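Long-range contacts in AtGH3.15 acyl acid amido synthetase (Arabidopsis thaliana, PDB 6E1Q), which conjugates glutamine and possibly cysteine to the auxin precursor indole-3-butyric acid in an ATP-dependent reaction that releases AMP and diphosphate: residues V62-Y67 / R403-D408; E236-I241 / S272-E277; T506-L511 / G526-K531. One frame throughout, in Å; residues are numbered along the deposited sequence.

Contact 1 (V62-Y67 / R403-D408); sequences VPVVTY and RYRVGD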
loop_
_atom_site.group_PDB
_atom_site.type_symbol
_atom_site.label_atom_id
_atom_site.label_comp_id
_atom_site.label_asym_id
_atom_site.label_seq_id
_atom_site.Cartn_x
_atom_site.Cartn_y
_atom_site.Cartn_z
ATOM N N VAL A 62 17.833 -13.317 22.124
ATOM C CA VAL A 62 17.122 -13.463 20.842
ATOM C C VAL A 62 17.639 -12.388 19.909
ATOM O O VAL A 62 17.567 -11.199 20.233
ATOM C CB VAL A 62 15.604 -13.360 21.040
ATOM C CG1 VAL A 62 14.893 -13.349 19.686
ATOM C CG2 VAL A 62 15.110 -14.513 21.928
ATOM N N PRO A 63 18.171 -12.749 18.738
ATOM C CA PRO A 63 18.742 -11.742 17.846
ATOM C C PRO A 63 17.678 -10.985 17.067
ATOM O O PRO A 63 16.578 -11.480 16.794
ATOM C CB PRO A 63 19.619 -12.579 16.907
ATOM C CG PRO A 63 18.858 -13.864 16.793
ATOM C CD PRO A 63 18.269 -14.106 18.167
ATOM N N VAL A 64 18.029 -9.759 16.697
ATOM C CA VAL A 64 17.199 -8.971 15.794
ATOM C C VAL A 64 17.511 -9.417 14.373
ATOM O O VAL A 64 18.666 -9.369 13.942
ATOM C CB VAL A 64 17.449 -7.466 15.982
ATOM C CG1 VAL A 64 16.505 -6.657 15.100
ATOM C CG2 VAL A 64 17.266 -7.086 17.443
ATOM N N VAL A 65 16.482 -9.846 13.641
ATOM C CA VAL A 65 16.685 -10.529 12.376
ATOM C C VAL A 65 15.909 -9.830 11.272
ATOM O O VAL A 65 14.998 -9.039 11.525
ATOM C CB VAL A 65 16.265 -12.007 12.461
ATOM C CG1 VAL A 65 17.133 -12.727 13.460
ATOM C CG2 VAL A 65 14.787 -12.114 12.840
ATOM N N THR A 66 16.297 -10.138 10.034
ATOM C CA THR A 66 15.558 -9.787 8.830
ATOM C C THR A 66 14.954 -11.049 8.231
ATOM O O THR A 66 15.265 -12.166 8.650
ATOM C CB THR A 66 16.455 -9.128 7.783
ATOM O OG1 THR A 66 17.510 -10.035 7.434
ATOM C CG2 THR A 66 17.036 -7.813 8.298
ATOM N N TYR A 67 14.104 -10.857 7.214
ATOM C CA TYR A 67 13.560 -11.991 6.474
ATOM C C TYR A 67 14.671 -12.899 5.968
ATOM O O TYR A 67 14.550 -14.131 6.025
ATOM C CB TYR A 67 12.710 -11.511 5.302
ATOM C CG TYR A 67 12.014 -12.660 4.609
ATOM C CD1 TYR A 67 10.835 -13.177 5.114
ATOM C CD2 TYR A 67 12.567 -13.265 3.476
ATOM C CE1 TYR A 67 10.194 -14.238 4.492
ATOM C CE2 TYR A 67 11.931 -14.330 2.846
ATOM C CZ TYR A 67 10.739 -14.806 3.367
ATOM O OH TYR A 67 10.079 -15.848 2.776
ATOM N N ARG A 403 11.424 -10.652 17.060
ATOM C CA ARG A 403 12.302 -9.489 16.888
ATOM C C ARG A 403 12.698 -9.314 15.428
ATOM O O ARG A 403 13.876 -9.296 15.061
ATOM C CB ARG A 403 13.545 -9.586 17.772
ATOM C CG ARG A 403 13.232 -10.016 19.187
ATOM C CD ARG A 403 14.416 -9.817 20.098
ATOM N NE ARG A 403 14.558 -8.422 20.503
ATOM C CZ ARG A 403 15.660 -7.914 21.043
ATOM N NH1 ARG A 403 16.726 -8.685 21.234
ATOM N NH2 ARG A 403 15.694 -6.637 21.390
ATOM N N TYR A 404 11.674 -9.168 14.601
ATOM C CA TYR A 404 11.816 -9.233 13.162
ATOM C C TYR A 404 11.700 -7.825 12.596
ATOM O O TYR A 404 10.772 -7.081 12.933
ATOM C CB TYR A 404 10.748 -10.169 12.584
ATOM C CG TYR A 404 10.572 -10.148 11.083
ATOM C CD1 TYR A 404 9.778 -9.171 10.468
ATOM C CD2 TYR A 404 11.147 -11.135 10.277
ATOM C CE1 TYR A 404 9.582 -9.164 9.087
ATOM C CE2 TYR A 404 10.963 -11.127 8.890
ATOM C CZ TYR A 404 10.177 -10.146 8.304
ATOM O OH TYR A 404 9.970 -10.130 6.936
ATOM N N ARG A 405 12.643 -7.465 11.747
ATOM C CA ARG A 405 12.706 -6.124 11.202
ATOM C C ARG A 405 11.741 -6.001 10.035
ATOM O O ARG A 405 11.818 -6.759 9.065
ATOM C CB ARG A 405 14.134 -5.798 10.778
ATOM C CG ARG A 405 15.027 -5.488 11.970
ATOM C CD ARG A 405 16.484 -5.431 11.545
ATOM N NE ARG A 405 16.724 -4.278 10.689
ATOM C CZ ARG A 405 17.854 -4.073 10.024
ATOM N NH1 ARG A 405 18.848 -4.948 10.127
ATOM N NH2 ARG A 405 17.988 -2.993 9.264
ATOM N N VAL A 406 10.844 -5.027 10.137
ATOM C CA VAL A 406 9.741 -4.881 9.203
ATOM C C VAL A 406 10.156 -4.119 7.952
ATOM O O VAL A 406 9.544 -4.296 6.892
ATOM C CB VAL A 406 8.587 -4.229 9.990
ATOM C CG1 VAL A 406 7.688 -3.427 9.106
ATOM C CG2 VAL A 406 7.811 -5.312 10.729
ATOM N N GLY A 407 11.212 -3.313 8.026
ATOM C CA GLY A 407 11.721 -2.633 6.850
ATOM C C GLY A 407 11.066 -1.304 6.541
ATOM O O GLY A 407 11.349 -0.730 5.483
ATOM N N ASP A 408 10.170 -0.821 7.399
ATOM C CA ASP A 408 9.643 0.532 7.319
ATOM C C ASP A 408 10.394 1.425 8.293
ATOM O O ASP A 408 10.976 0.955 9.269
ATOM C CB ASP A 408 8.154 0.587 7.662
ATOM C CG ASP A 408 7.299 -0.240 6.736
ATOM O OD1 ASP A 408 7.652 -0.374 5.546
ATOM O OD2 ASP A 408 6.260 -0.748 7.216
HETATM O O HOH W 1 12.918 -8.137 6.953
#
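A bend at chi3 (79°) turns the tip of the otherwise extended Arg-403 chain toward Val-62 and Val-64. NH1 of Arg-403 donates a 2.8 Å bond to Val-62 O, which lies at the edge of the guanidinium and in its plane. Val-64 CG2 sits over the centre of one face of the same group, 4.0 Å from Arg-403 CZ, and Val-62 CG1 touches Arg-403 CD at 3.6 Å. NH2 is bound by Glu-358 in a salt bridge. Replacing Arg-403 by alanine would probably leave Glu-358 without its mate and Val-62 O without this donor, and open a gap beneath Val-64 CG2. The backbones join at Val-65, whose N reaches Arg-403 O (3.0 Å) and whose O takes Arg-405 N (2.8 Å). Tyr-404, with its ring anti to the backbone N (chi1 168°), brings Tyr-404 OH to the edge of the Tyr-67 ring, near its plane, 3.7 Å from Tyr-67 CD1. This meeting is packing only; the hydroxyl's polar partners are Glu-330 of the ATP site and Lys-106. A water bridges Tyr-67 N and Arg-405 O, while Thr-66 CG2 lies over one face of the Arg-405 guanidinium, whose NE pairs with Glu-392. The whole is a single parallel beta bridge tying an interhelical loop to a G1 beta bulge, where Arg-403 and Tyr-404 both face Val-395, on the flank of the ATP-binding site.

Contact 2 (E236-I241 / S272-E277); sequences ELCSNI and SLIEQE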
loop_
_atom_site.group_PDB
_atom_site.type_symbol
_atom_site.label_atom_id
_atom_site.label_comp_id
_atom_site.label_asym_id
_atom_site.label_seq_id
_atom_site.Cartn_x
_atom_site.Cartn_y
_atom_site.Cartn_z
ATOM N N GLU A 236 -20.129 0.440 -22.821
ATOM C CA GLU A 236 -20.515 -0.965 -22.842
ATOM C C GLU A 236 -21.062 -1.407 -21.489
ATOM O O GLU A 236 -22.062 -2.135 -21.427
ATOM C CB GLU A 236 -19.328 -1.830 -23.241
ATOM C CG GLU A 236 -19.684 -3.285 -23.354
ATOM C CD GLU A 236 -18.510 -4.141 -23.779
ATOM O OE1 GLU A 236 -18.704 -5.364 -23.913
ATOM O OE2 GLU A 236 -17.397 -3.599 -23.977
ATOM N N LEU A 237 -20.419 -0.989 -20.393
ATOM C CA LEU A 237 -20.965 -1.282 -19.067
ATOM C C LEU A 237 -22.406 -0.799 -18.945
ATOM O O LEU A 237 -23.274 -1.511 -18.420
ATOM C CB LEU A 237 -20.104 -0.631 -17.982
ATOM C CG LEU A 237 -18.742 -1.296 -17.806
ATOM C CD1 LEU A 237 -17.791 -0.296 -17.144
ATOM C CD2 LEU A 237 -18.893 -2.565 -16.954
ATOM N N CYS A 238 -22.667 0.431 -19.395
ATOM C CA CYS A 238 -24.008 0.985 -19.280
ATOM C C CYS A 238 -24.984 0.233 -20.171
ATOM O O CYS A 238 -26.141 0.012 -19.794
ATOM C CB CYS A 238 -23.981 2.467 -19.626
ATOM S SG CYS A 238 -23.139 3.435 -18.360
ATOM N N SER A 239 -24.520 -0.182 -21.349
ATOM C CA SER A 239 -25.361 -0.955 -22.244
ATOM C C SER A 239 -25.795 -2.266 -21.583
ATOM O O SER A 239 -26.969 -2.655 -21.665
ATOM C CB SER A 239 -24.607 -1.187 -23.559
ATOM O OG SER A 239 -25.087 -2.337 -24.207
ATOM N N ASN A 240 -24.872 -2.936 -20.884
ATOM C CA ASN A 240 -25.228 -4.140 -20.132
ATOM C C ASN A 240 -26.297 -3.843 -19.091
ATOM O O ASN A 240 -27.215 -4.646 -18.885
ATOM C CB ASN A 240 -24.003 -4.729 -19.429
ATOM C CG ASN A 240 -23.088 -5.511 -20.363
ATOM O OD1 ASN A 240 -22.223 -6.245 -19.887
ATOM N ND2 ASN A 240 -23.254 -5.347 -21.688
ATOM N N ILE A 241 -26.174 -2.706 -18.403
ATOM C CA ILE A 241 -27.168 -2.319 -17.407
ATOM C C ILE A 241 -28.519 -2.066 -18.070
ATOM O O ILE A 241 -29.567 -2.462 -17.544
ATOM C CB ILE A 241 -26.676 -1.088 -16.617
ATOM C CG1 ILE A 241 -25.464 -1.447 -15.749
ATOM C CG2 ILE A 241 -27.812 -0.504 -15.735
ATOM C CD1 ILE A 241 -24.844 -0.238 -15.014
ATOM N N SER A 272 -28.996 5.317 -18.024
ATOM C CA SER A 272 -28.985 6.704 -18.486
ATOM C C SER A 272 -28.360 7.625 -17.445
ATOM O O SER A 272 -27.634 8.559 -17.799
ATOM C CB SER A 272 -30.414 7.162 -18.816
ATOM O OG SER A 272 -30.840 6.626 -20.049
ATOM N N LEU A 273 -28.635 7.375 -16.160
ATOM C CA LEU A 273 -28.035 8.167 -15.089
ATOM C C LEU A 273 -26.517 8.077 -15.122
ATOM O O LEU A 273 -25.818 9.084 -14.970
ATOM C CB LEU A 273 -28.561 7.700 -13.728
ATOM C CG LEU A 273 -30.048 7.979 -13.472
ATOM C CD1 LEU A 273 -30.521 7.411 -12.125
ATOM C CD2 LEU A 273 -30.297 9.476 -13.553
ATOM N N ILE A 274 -25.991 6.872 -15.311
ATOM C CA ILE A 274 -24.550 6.680 -15.315
ATOM C C ILE A 274 -23.947 7.268 -16.576
ATOM O O ILE A 274 -22.874 7.885 -16.538
ATOM C CB ILE A 274 -24.223 5.185 -15.164
ATOM C CG1 ILE A 274 -24.767 4.674 -13.832
ATOM C CG2 ILE A 274 -22.724 4.958 -15.216
ATOM C CD1 ILE A 274 -24.532 3.212 -13.625
ATOM N N GLU A 275 -24.622 7.076 -17.716
ATOM C CA GLU A 275 -24.177 7.689 -18.966
ATOM C C GLU A 275 -24.123 9.210 -18.842
ATOM O O GLU A 275 -23.193 9.844 -19.348
ATOM C CB GLU A 275 -25.103 7.258 -20.121
ATOM C CG GLU A 275 -24.850 5.823 -20.656
ATOM C CD GLU A 275 -26.076 5.176 -21.323
ATOM O OE1 GLU A 275 -27.158 5.791 -21.346
ATOM O OE2 GLU A 275 -25.961 4.033 -21.824
ATOM N N GLN A 276 -25.102 9.815 -18.157
ATOM C CA GLN A 276 -25.087 11.268 -17.990
ATOM C C GLN A 276 -23.827 11.734 -17.276
ATOM O O GLN A 276 -23.271 12.788 -17.608
ATOM C CB GLN A 276 -26.312 11.735 -17.210
ATOM C CG GLN A 276 -27.383 12.400 -18.034
ATOM C CD GLN A 276 -28.738 12.332 -17.355
ATOM O OE1 GLN A 276 -28.867 12.671 -16.176
ATOM N NE2 GLN A 276 -29.754 11.885 -18.092
ATOM N N GLU A 277 -23.377 10.977 -16.270
ATOM C CA GLU A 277 -22.162 11.352 -15.549
ATOM C C GLU A 277 -20.916 11.066 -16.364
ATOM O O GLU A 277 -19.965 11.855 -16.344
ATOM C CB GLU A 277 -22.075 10.609 -14.213
ATOM C CG GLU A 277 -23.197 10.916 -13.264
ATOM C CD GLU A 277 -23.361 12.407 -13.015
ATOM O OE1 GLU A 277 -24.488 12.815 -12.670
ATOM O OE2 GLU A 277 -22.366 13.165 -13.149
#
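Cys-238 and Ile-241 meet Ile-274 and Glu-275 in an antiparallel helix pair, a compact example of how two helices can be joined by a few small apolar contacts with a charged side chain packed beside them. The pair belongs to the GH3 N-terminal region, where helix 220-243 packs beside helix 268-278, far from the substrate and ATP sites. The short axes approach to 9.5 Å and run at 165° to each other. No hydrogen bond crosses between the two segments, and within them the contact is side-chain packing. The nearest CA pair is Cys-238 and Glu-275, 6.7 Å apart. Cys-238 points toward the other helix, and its sulfur rests on the CG2 branch of Ile-274, with SG 3.5 Å from CG2. The other branch of Ile-274 ends at Ile-241: the two isoleucine side chains meet nearly perpendicular through their terminal methyls, CD1 to CD1, at 3.7 Å. Ile-241 also touches Leu-270 of the partner helix and Leu-203 of helix 194-207, so this end of the contact runs on into a wider apolar layer. Glu-275 also packs against Cys-238, its CG touching both CB and SG. Its chain, extended beyond CG, carries the carboxylate past the cysteine, and OE1 forms a salt bridge with Arg-242, one residue beyond the first segment, a polar tie between the helices. Glu-275 CG lies 3.6 Å from Cys-238 CB, and the carboxylate oxygen Glu-275 OE2 lies 3.3 Å from that same CB.

Contact 3 (T506-L511 / G526-K531); sequences TVEESL and GPLEIK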
loop_
_atom_site.group_PDB
_atom_site.type_symbol
_atom_site.label_atom_id
_atom_site.label_comp_id
_atom_site.label_asym_id
_atom_site.label_seq_id
_atom_site.Cartn_x
_atom_site.Cartn_y
_atom_site.Cartn_z
ATOM N N THR A 506 15.605 21.890 -8.893
ATOM C CA THR A 506 14.923 21.811 -7.607
ATOM C C THR A 506 14.999 20.407 -7.037
ATOM O O THR A 506 15.134 20.238 -5.821
ATOM C CB THR A 506 13.472 22.267 -7.767
ATOM O OG1 THR A 506 13.476 23.578 -8.327
ATOM C CG2 THR A 506 12.742 22.307 -6.427
ATOM N N VAL A 507 14.903 19.387 -7.895
ATOM C CA VAL A 507 15.202 18.024 -7.456
ATOM C C VAL A 507 16.607 17.954 -6.877
ATOM O O VAL A 507 16.821 17.433 -5.776
ATOM C CB VAL A 507 15.053 17.021 -8.613
ATOM C CG1 VAL A 507 15.296 15.599 -8.094
ATOM C CG2 VAL A 507 13.691 17.110 -9.247
ATOM N N GLU A 508 17.591 18.460 -7.631
ATOM C CA GLU A 508 18.982 18.349 -7.196
ATOM C C GLU A 508 19.203 19.045 -5.869
ATOM O O GLU A 508 19.884 18.514 -4.986
ATOM C CB GLU A 508 19.918 18.949 -8.234
ATOM C CG GLU A 508 19.999 18.184 -9.518
ATOM C CD GLU A 508 21.269 18.499 -10.265
ATOM O OE1 GLU A 508 21.434 19.668 -10.680
ATOM O OE2 GLU A 508 22.105 17.589 -10.424
ATOM N N GLU A 509 18.642 20.246 -5.717
ATOM C CA GLU A 509 18.837 21.014 -4.499
ATOM C C GLU A 509 18.213 20.313 -3.306
ATOM O O GLU A 509 18.595 20.592 -2.164
ATOM C CB GLU A 509 18.249 22.423 -4.692
ATOM C CG GLU A 509 18.285 23.351 -3.487
ATOM C CD GLU A 509 19.654 23.982 -3.242
ATOM O OE1 GLU A 509 20.595 23.719 -4.022
ATOM O OE2 GLU A 509 19.785 24.749 -2.263
ATOM N N SER A 510 17.273 19.394 -3.556
ATOM C CA SER A 510 16.590 18.641 -2.517
ATOM C C SER A 510 17.264 17.318 -2.174
ATOM O O SER A 510 16.829 16.658 -1.225
ATOM C CB SER A 510 15.154 18.350 -2.940
ATOM O OG SER A 510 14.347 19.501 -2.912
ATOM N N LEU A 511 18.276 16.890 -2.930
ATOM C CA LEU A 511 18.924 15.621 -2.634
ATOM C C LEU A 511 19.933 15.836 -1.504
ATOM O O LEU A 511 20.065 16.940 -0.963
ATOM C CB LEU A 511 19.547 15.038 -3.902
ATOM C CG LEU A 511 18.566 14.780 -5.059
ATOM C CD1 LEU A 511 19.288 14.364 -6.324
ATOM C CD2 LEU A 511 17.505 13.749 -4.709
ATOM N N GLY A 526 27.141 14.284 -12.842
ATOM C CA GLY A 526 26.745 15.247 -13.841
ATOM C C GLY A 526 25.371 15.837 -13.568
ATOM O O GLY A 526 24.730 15.549 -12.550
ATOM N N PRO A 527 24.888 16.671 -14.490
ATOM C CA PRO A 527 23.646 17.416 -14.238
ATOM C C PRO A 527 22.418 16.522 -14.330
ATOM O O PRO A 527 22.254 15.765 -15.287
ATOM C CB PRO A 527 23.645 18.489 -15.337
ATOM C CG PRO A 527 25.051 18.457 -15.935
ATOM C CD PRO A 527 25.515 17.056 -15.763
ATOM N N LEU A 528 21.539 16.634 -13.337
ATOM C CA LEU A 528 20.327 15.830 -13.342
ATOM C C LEU A 528 19.491 16.141 -14.573
ATOM O O LEU A 528 19.436 17.280 -15.050
ATOM C CB LEU A 528 19.502 16.071 -12.082
ATOM C CG LEU A 528 18.221 15.239 -11.928
ATOM C CD1 LEU A 528 18.062 14.758 -10.502
ATOM C CD2 LEU A 528 16.996 16.051 -12.351
ATOM N N GLU A 529 18.829 15.105 -15.078
ATOM C CA GLU A 529 18.056 15.177 -16.305
ATOM C C GLU A 529 16.634 14.727 -16.032
ATOM O O GLU A 529 16.421 13.688 -15.404
ATOM C CB GLU A 529 18.684 14.292 -17.382
ATOM C CG GLU A 529 17.903 14.217 -18.672
ATOM C CD GLU A 529 18.698 13.523 -19.780
ATOM O OE1 GLU A 529 19.748 12.911 -19.477
ATOM O OE2 GLU A 529 18.274 13.598 -20.951
ATOM N N ILE A 530 15.664 15.497 -16.513
ATOM C CA ILE A 530 14.270 15.090 -16.502
ATOM C C ILE A 530 13.852 14.849 -17.941
ATOM O O ILE A 530 14.039 15.721 -18.806
ATOM C CB ILE A 530 13.355 16.126 -15.827
ATOM C CG1 ILE A 530 13.660 16.217 -14.331
ATOM C CG2 ILE A 530 11.881 15.761 -16.065
ATOM C CD1 ILE A 530 12.880 17.311 -13.605
ATOM N N LYS A 531 13.310 13.660 -18.199
ATOM C CA LYS A 531 12.761 13.305 -19.499
ATOM C C LYS A 531 11.249 13.205 -19.359
ATOM O O LYS A 531 10.745 12.469 -18.503
ATOM C CB LYS A 531 13.363 11.998 -20.018
ATOM C CG LYS A 531 14.892 12.052 -20.224
ATOM C CD LYS A 531 15.509 10.665 -20.459
ATOM C CE LYS A 531 16.458 10.664 -21.638
ATOM N NZ LYS A 531 17.726 9.929 -21.395
#
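Glu-508, in the last turns of helix 497-510, faces Leu-528 where the chain runs extended into strand 529-533, and their CA atoms are 6.8 Å apart. In the helical segment, backbone bonds run from Ser-510 N to Val-507 O and from Leu-511 N to Glu-508 O, each reaching back three residues. Across from it Leu-528 has polyproline-II-like angles (phi/psi -61°/145°), and its N-H faces Glu-508. This is helix-on-sheet packing in the GH3 C-terminal region: strand 529-533 lies between strand 477-485, to which it is parallel, and strand 574-579, to which it is antiparallel, and helix 497-510 lies against the sheet they form. The apolar part of the contact centres on Leu-528. Its CD1 meets Val-507 CG1 at 3.8 Å, the two side chains nearly perpendicular, and Leu-511 CD1 approaches the same methyl more loosely, at 4.4 Å. Val-507 CG2 reaches Ile-530 CD1 two residues further along, while Ala-447 and Ala-451 of helix 441-452 touch Val-507 as well, so the valine sits between sheet and neighbouring helix. The Glu-508 side chain runs antiparallel to that of Leu-528 alongside it, its CG lying 3.4 Å from Leu-528 CB. Its buried carboxylate is well supplied with partners: Tyr-515 OH and Arg-519 NE both bind OE2, the arginine as a salt bridge, and Ser-580 OG binds OE1. Such a setting would be expected to favour the charged form of the glutamate. Across the contact a weak hydrogen bond runs from Leu-528 N to Glu-508 OE2, 3.1 Å long with an N-H...O angle of 148°.

The three contacts illustrate how one chain spreads its long-range joints over separate regions. Contact 2 falls within the long stretch of chain that contact 1 spans, yet the two lie on opposite sides of the chain's centre, their centres 51 Å apart. Contact 3 follows both in sequence; its nearest atoms are about 19 Å from contact 1 and about 31 Å from contact 2, so none touches another. Contact 1 alone borders the ATP site: segment 403-408 carries Asp-408 of that site, and the side chain of Tyr-404 is about 3 Å from that of Glu-330 of the same site and about 14 Å from a bound (2,4-dichlorophenoxy)acetic acid. Contacts 2 and 3 are structural packing in the N-terminal and C-terminal family regions, respectively.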